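Local coordinates for Sso-CP2 metallo-carboxypetidase (Sulfolobus solfataricus, PDB 4MMO), which probably acts as a zinc-dependent carboxypeptidase of the M20 family, trimming residues from the C-terminal end of peptides, at residues Asn143-Asp146 against Tyr147-Asn151; Lys327-Lys331 against Ala332-Gly336. All coordinates share one frame; numbering follows the deposited sequence.

Interaction 1: Asn143-Asp146 against Tyr147-Asn151; sequences NLED and YIEKN
L144 to I148 and E145 to E149 are the two i to i+4 steps that build the short helix 144-149 in the metal-binding part of this M20-type enzyme. The I148 N to L144 O hydrogen bond is 3.0 Å long, and its donor lies slightly off the carbonyl plane. The E149 N to E145 O bond is shorter, 2.8 Å, and straighter, with an N-H...O angle of 161°.

On the buried side, I148 CD1 rests 3.8 Å from L144 CG, and both methyls of L144 lie only slightly farther from it. CG1 of I148 stands beside its own backbone N (chi1 -71°), which brings it to 3.4 Å from L144 O. The Y147 ring is set near L144 too, with L144 O at its edge.

E145 and E149 run alongside each other in the same direction, and their carboxylate planes differ by 39°. E145 is extended, while E149 bends at chi2. Their carboxylates are therefore close, with E145 OE2 3.5 Å from E149 OE2. Two like charges at this range may raise the pKa of one of them; K389 makes a long, weak ion pair with E145 and touches E149, and may ease the repulsion.

The helix lies between two parts of the fold. L144, E145 and I148 touch L385 of helix 383-389. Y147 reaches the sheet, against L132 of strand 128-134 and V53 and Y55 of strand 53-58.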
loop_
_atom_site.group_PDB
_atom_site.type_symbol
_atom_site.label_atom_id
_atom_site.label_comp_id
_atom_site.label_asym_id
_atom_site.label_seq_id
_atom_site.Cartn_x
_atom_site.Cartn_y
_atom_site.Cartn_z
ATOM N N ASN A 143 -6.109 26.858 -0.074
ATOM C CA ASN A 143 -6.635 28.099 -0.634
ATOM C C ASN A 143 -6.378 29.345 0.211
ATOM O O ASN A 143 -6.958 30.395 -0.052
ATOM C CB ASN A 143 -8.135 27.951 -0.897
ATOM C CG ASN A 143 -8.433 26.880 -1.924
ATOM O OD1 ASN A 143 -8.034 26.995 -3.083
ATOM N ND2 ASN A 143 -9.130 25.828 -1.506
ATOM N N LEU A 144 -5.502 29.245 1.211
ATOM C CA LEU A 144 -5.285 30.367 2.124
ATOM C C LEU A 144 -4.398 31.452 1.521
ATOM O O LEU A 144 -4.611 32.640 1.766
ATOM C CB LEU A 144 -4.680 29.898 3.451
ATOM C CG LEU A 144 -4.428 31.017 4.466
ATOM C CD1 LEU A 144 -5.725 31.724 4.829
ATOM C CD2 LEU A 144 -3.745 30.482 5.717
ATOM N N GLU A 145 -3.398 31.047 0.745
ATOM C CA GLU A 145 -2.461 32.007 0.168
ATOM C C GLU A 145 -3.166 32.955 -0.795
ATOM O O GLU A 145 -2.944 34.163 -0.749
ATOM C CB GLU A 145 -1.314 31.294 -0.545
ATOM C CG GLU A 145 -0.288 32.250 -1.141
ATOM C CD GLU A 145 0.898 31.537 -1.754
ATOM O OE1 GLU A 145 0.956 30.292 -1.671
ATOM O OE2 GLU A 145 1.773 32.225 -2.321
ATOM N N ASP A 146 -4.015 32.404 -1.660
ATOM C CA ASP A 146 -4.741 33.208 -2.637
ATOM C C ASP A 146 -5.552 34.291 -1.942
ATOM O O ASP A 146 -5.636 35.422 -2.419
ATOM C CB ASP A 146 -5.670 32.331 -3.483
ATOM C CG ASP A 146 -4.914 31.427 -4.439
ATOM O OD1 ASP A 146 -3.794 31.793 -4.849
ATOM O OD2 ASP A 146 -5.446 30.352 -4.786
ATOM N N TYR A 147 -6.148 33.947 -0.808
ATOM C CA TYR A 147 -6.902 34.923 -0.039
ATOM C C TYR A 147 -5.989 36.004 0.549
ATOM O O TYR A 147 -6.326 37.187 0.537
ATOM C CB TYR A 147 -7.680 34.242 1.082
ATOM C CG TYR A 147 -8.148 35.218 2.127
ATOM C CD1 TYR A 147 -9.244 36.036 1.898
ATOM C CD2 TYR A 147 -7.484 35.335 3.336
ATOM C CE1 TYR A 147 -9.666 36.940 2.849
ATOM C CE2 TYR A 147 -7.900 36.234 4.290
ATOM C CZ TYR A 147 -8.991 37.035 4.044
ATOM O OH TYR A 147 -9.409 37.933 4.996
ATOM N N ILE A 148 -4.834 35.596 1.062
ATOM C CA ILE A 148 -3.926 36.539 1.711
ATOM C C ILE A 148 -3.311 37.498 0.699
ATOM O O ILE A 148 -3.170 38.690 0.974
ATOM C CB ILE A 148 -2.815 35.803 2.497
ATOM C CG1 ILE A 148 -3.418 35.137 3.736
ATOM C CG2 ILE A 148 -1.697 36.769 2.913
ATOM C CD1 ILE A 148 -2.458 34.251 4.504
ATOM N N GLU A 149 -2.955 36.984 -0.473
ATOM C CA GLU A 149 -2.293 37.806 -1.483
ATOM C C GLU A 149 -3.198 38.918 -2.016
ATOM O O GLU A 149 -2.708 39.915 -2.544
ATOM C CB GLU A 149 -1.792 36.941 -2.643
ATOM C CG GLU A 149 -0.736 35.910 -2.251
ATOM C CD GLU A 149 0.636 36.517 -1.993
ATOM O OE1 GLU A 149 0.736 37.748 -1.806
ATOM O OE2 GLU A 149 1.623 35.753 -1.982
ATOM N N LYS A 150 -4.510 38.751 -1.874
ATOM C CA LYS A 150 -5.463 39.756 -2.346
ATOM C C LYS A 150 -5.875 40.717 -1.224
ATOM O O LYS A 150 -6.574 41.701 -1.470
ATOM C CB LYS A 150 -6.701 39.082 -2.954
ATOM C CG LYS A 150 -7.852 38.876 -1.979
ATOM C CD LYS A 150 -8.966 38.024 -2.577
ATOM C CE LYS A 150 -10.243 38.115 -1.749
ATOM N NZ LYS A 150 -10.883 39.457 -1.848
ATOM N N ASN A 151 -5.430 40.435 -0.001
ATOM C CA ASN A 151 -5.820 41.220 1.168
ATOM C C ASN A 151 -4.625 41.648 2.014
ATOM O O ASN A 151 -4.745 41.807 3.229
ATOM C CB ASN A 151 -6.802 40.418 2.026
ATOM C CG ASN A 151 -8.112 40.139 1.307
ATOM O OD1 ASN A 151 -8.436 38.992 0.998
ATOM N ND2 ASN A 151 -8.870 41.191 1.043
#

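Interaction 2: Lys327-Lys331 against Ala332-Gly336; sequences KHLQK and AGFNG
F334 folds back on L329 just past the end of helix 318-331. The F334 CB lies 3.7 Å from L329 CB and closer still, 3.1 Å, to L329 O. The ring itself meets L329 CB obliquely, through F334 CG at 4.2 Å. CG of F334 stands opposite the backbone N (chi1 179°), and the rest of the ring leads away from the helix end. On one face of the ring, G336 N sits 3.7 Å above the plane, toward the rim.

Backbone bonds hold this fold-back. F334 N donates to L329 O over 2.9 Å, and the bond is nearly straight. G333 N bonds to Q330 O at 3.0 Å, but from well above the carbonyl plane, 60° out of it. One residue earlier, A332 N still makes a helical bond to H328 O, 3.0 Å long and in the carbonyl plane. The A332 methyl packs beside that same H328 oxygen. The reversal needs the positive phi of G333 (73°), a value that favours glycine.

Helix 207-218 and strand 178-190 position these groups from outside. I214 touches L329, A332 and F334, while L187 touches L329 and F334 and L189 adds to the cover of F334. H328 NE2 is hydrogen-bonded to T217 OG1, which ties the last turns to the same helix.

The 6→1 bond from F334 to L329, the 5→2 bond from G333 to Q330 and the glycine in the left-handed conformation define a Schellman motif. Its apolar L329-F334 pair closes helix 318-331 and turns the chain toward strand 337-348.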
loop_
_atom_site.group_PDB
_atom_site.type_symbol
_atom_site.label_atom_id
_atom_site.label_comp_id
_atom_site.label_asym_id
_atom_site.label_seq_id
_atom_site.Cartn_x
_atom_site.Cartn_y
_atom_site.Cartn_z
ATOM N N LYS A 327 13.782 16.850 -11.837
ATOM C CA LYS A 327 15.017 16.608 -12.577
ATOM C C LYS A 327 15.582 15.239 -12.210
ATOM O O LYS A 327 16.037 14.491 -13.073
ATOM C CB LYS A 327 16.048 17.701 -12.298
ATOM C CG LYS A 327 15.893 18.933 -13.179
ATOM C CD LYS A 327 16.869 20.032 -12.783
ATOM C CE LYS A 327 16.797 21.218 -13.734
ATOM N NZ LYS A 327 15.543 22.009 -13.572
ATOM N N HIS A 328 15.529 14.911 -10.926
ATOM C CA HIS A 328 16.020 13.631 -10.439
ATOM C C HIS A 328 15.230 12.456 -11.020
ATOM O O HIS A 328 15.810 11.465 -11.460
ATOM C CB HIS A 328 15.951 13.597 -8.913
ATOM C CG HIS A 328 16.330 12.274 -8.323
ATOM N ND1 HIS A 328 17.618 11.975 -7.936
ATOM C CD2 HIS A 328 15.588 11.174 -8.054
ATOM C CE1 HIS A 328 17.654 10.745 -7.455
ATOM N NE2 HIS A 328 16.437 10.237 -7.514
ATOM N N LEU A 329 13.907 12.568 -11.015
ATOM C CA LEU A 329 13.053 11.508 -11.539
ATOM C C LEU A 329 13.280 11.265 -13.035
ATOM O O LEU A 329 13.148 10.137 -13.506
ATOM C CB LEU A 329 11.583 11.823 -11.266
ATOM C CG LEU A 329 11.166 11.775 -9.791
ATOM C CD1 LEU A 329 9.729 12.242 -9.631
ATOM C CD2 LEU A 329 11.330 10.375 -9.206
ATOM N N GLN A 330 13.620 12.318 -13.775
ATOM C CA GLN A 330 13.981 12.180 -15.185
ATOM C C GLN A 330 15.162 11.227 -15.328
ATOM O O GLN A 330 15.103 10.254 -16.078
ATOM C CB GLN A 330 14.356 13.535 -15.789
ATOM C CG GLN A 330 13.217 14.535 -15.895
ATOM C CD GLN A 330 13.714 15.951 -16.157
ATOM O OE1 GLN A 330 14.803 16.149 -16.696
ATOM N NE2 GLN A 330 12.917 16.943 -15.766
ATOM N N LYS A 331 16.233 11.520 -14.596
ATOM C CA LYS A 331 17.450 10.712 -14.636
ATOM C C LYS A 331 17.194 9.268 -14.213
ATOM O O LYS A 331 17.815 8.341 -14.732
ATOM C CB LYS A 331 18.516 11.326 -13.729
ATOM C CG LYS A 331 19.066 12.647 -14.231
ATOM C CD LYS A 331 19.978 13.295 -13.198
ATOM C CE LYS A 331 20.549 14.610 -13.700
ATOM N NZ LYS A 331 19.482 15.543 -14.162
ATOM N N ALA A 332 16.278 9.080 -13.269
ATOM C CA ALA A 332 15.980 7.752 -12.750
ATOM C C ALA A 332 15.060 6.983 -13.694
ATOM O O ALA A 332 14.666 5.853 -13.403
ATOM C CB ALA A 332 15.357 7.855 -11.367
ATOM N N GLY A 333 14.717 7.602 -14.820
ATOM C CA GLY A 333 13.898 6.957 -15.829
ATOM C C GLY A 333 12.444 6.836 -15.421
ATOM O O GLY A 333 11.759 5.889 -15.817
ATOM N N PHE A 334 11.970 7.792 -14.630
ATOM C CA PHE A 334 10.581 7.786 -14.188
ATOM C C PHE A 334 9.657 8.008 -15.382
ATOM O O PHE A 334 9.845 8.940 -16.161
ATOM C CB PHE A 334 10.345 8.852 -13.115
ATOM C CG PHE A 334 8.925 8.916 -12.626
ATOM C CD1 PHE A 334 8.408 7.917 -11.817
ATOM C CD2 PHE A 334 8.107 9.978 -12.971
ATOM C CE1 PHE A 334 7.101 7.975 -11.365
ATOM C CE2 PHE A 334 6.799 10.043 -12.522
ATOM C CZ PHE A 334 6.296 9.041 -11.719
ATOM N N ASN A 335 8.668 7.133 -15.522
ATOM C CA ASN A 335 7.758 7.162 -16.655
ATOM C C ASN A 335 6.319 7.119 -16.173
ATOM O O ASN A 335 5.644 6.093 -16.279
ATOM C CB ASN A 335 8.037 5.979 -17.584
ATOM C CG ASN A 335 7.138 5.968 -18.806
ATOM O OD1 ASN A 335 6.586 6.998 -19.194
ATOM N ND2 ASN A 335 6.986 4.799 -19.418
ATOM N N GLY A 336 5.852 8.236 -15.630
ATOM C CA GLY A 336 4.502 8.305 -15.109
ATOM C C GLY A 336 4.105 9.705 -14.691
ATOM O O GLY A 336 4.744 10.683 -15.066
#

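How the interactions relate
Interaction 1 and interaction 2 are both local contacts, one within helix 144-149 and the other at the end of helix 318-331, in different parts of the chain. Their centres are 33 Å apart and their nearest atoms about 21 Å, so they do not touch. Helix 144-149 lies near the metal site. The L144 side chain is about 11 Å from the bound zinc, about 8 Å from that of the zinc ligand H71, and about 7 Å from that of E137, a zinc-binding residue that holds no metal in this chain. Residues 327-336 lie away from the annotated sites, largely in the range assigned to M20 dimerisation, yet touch no other chain of the assembly.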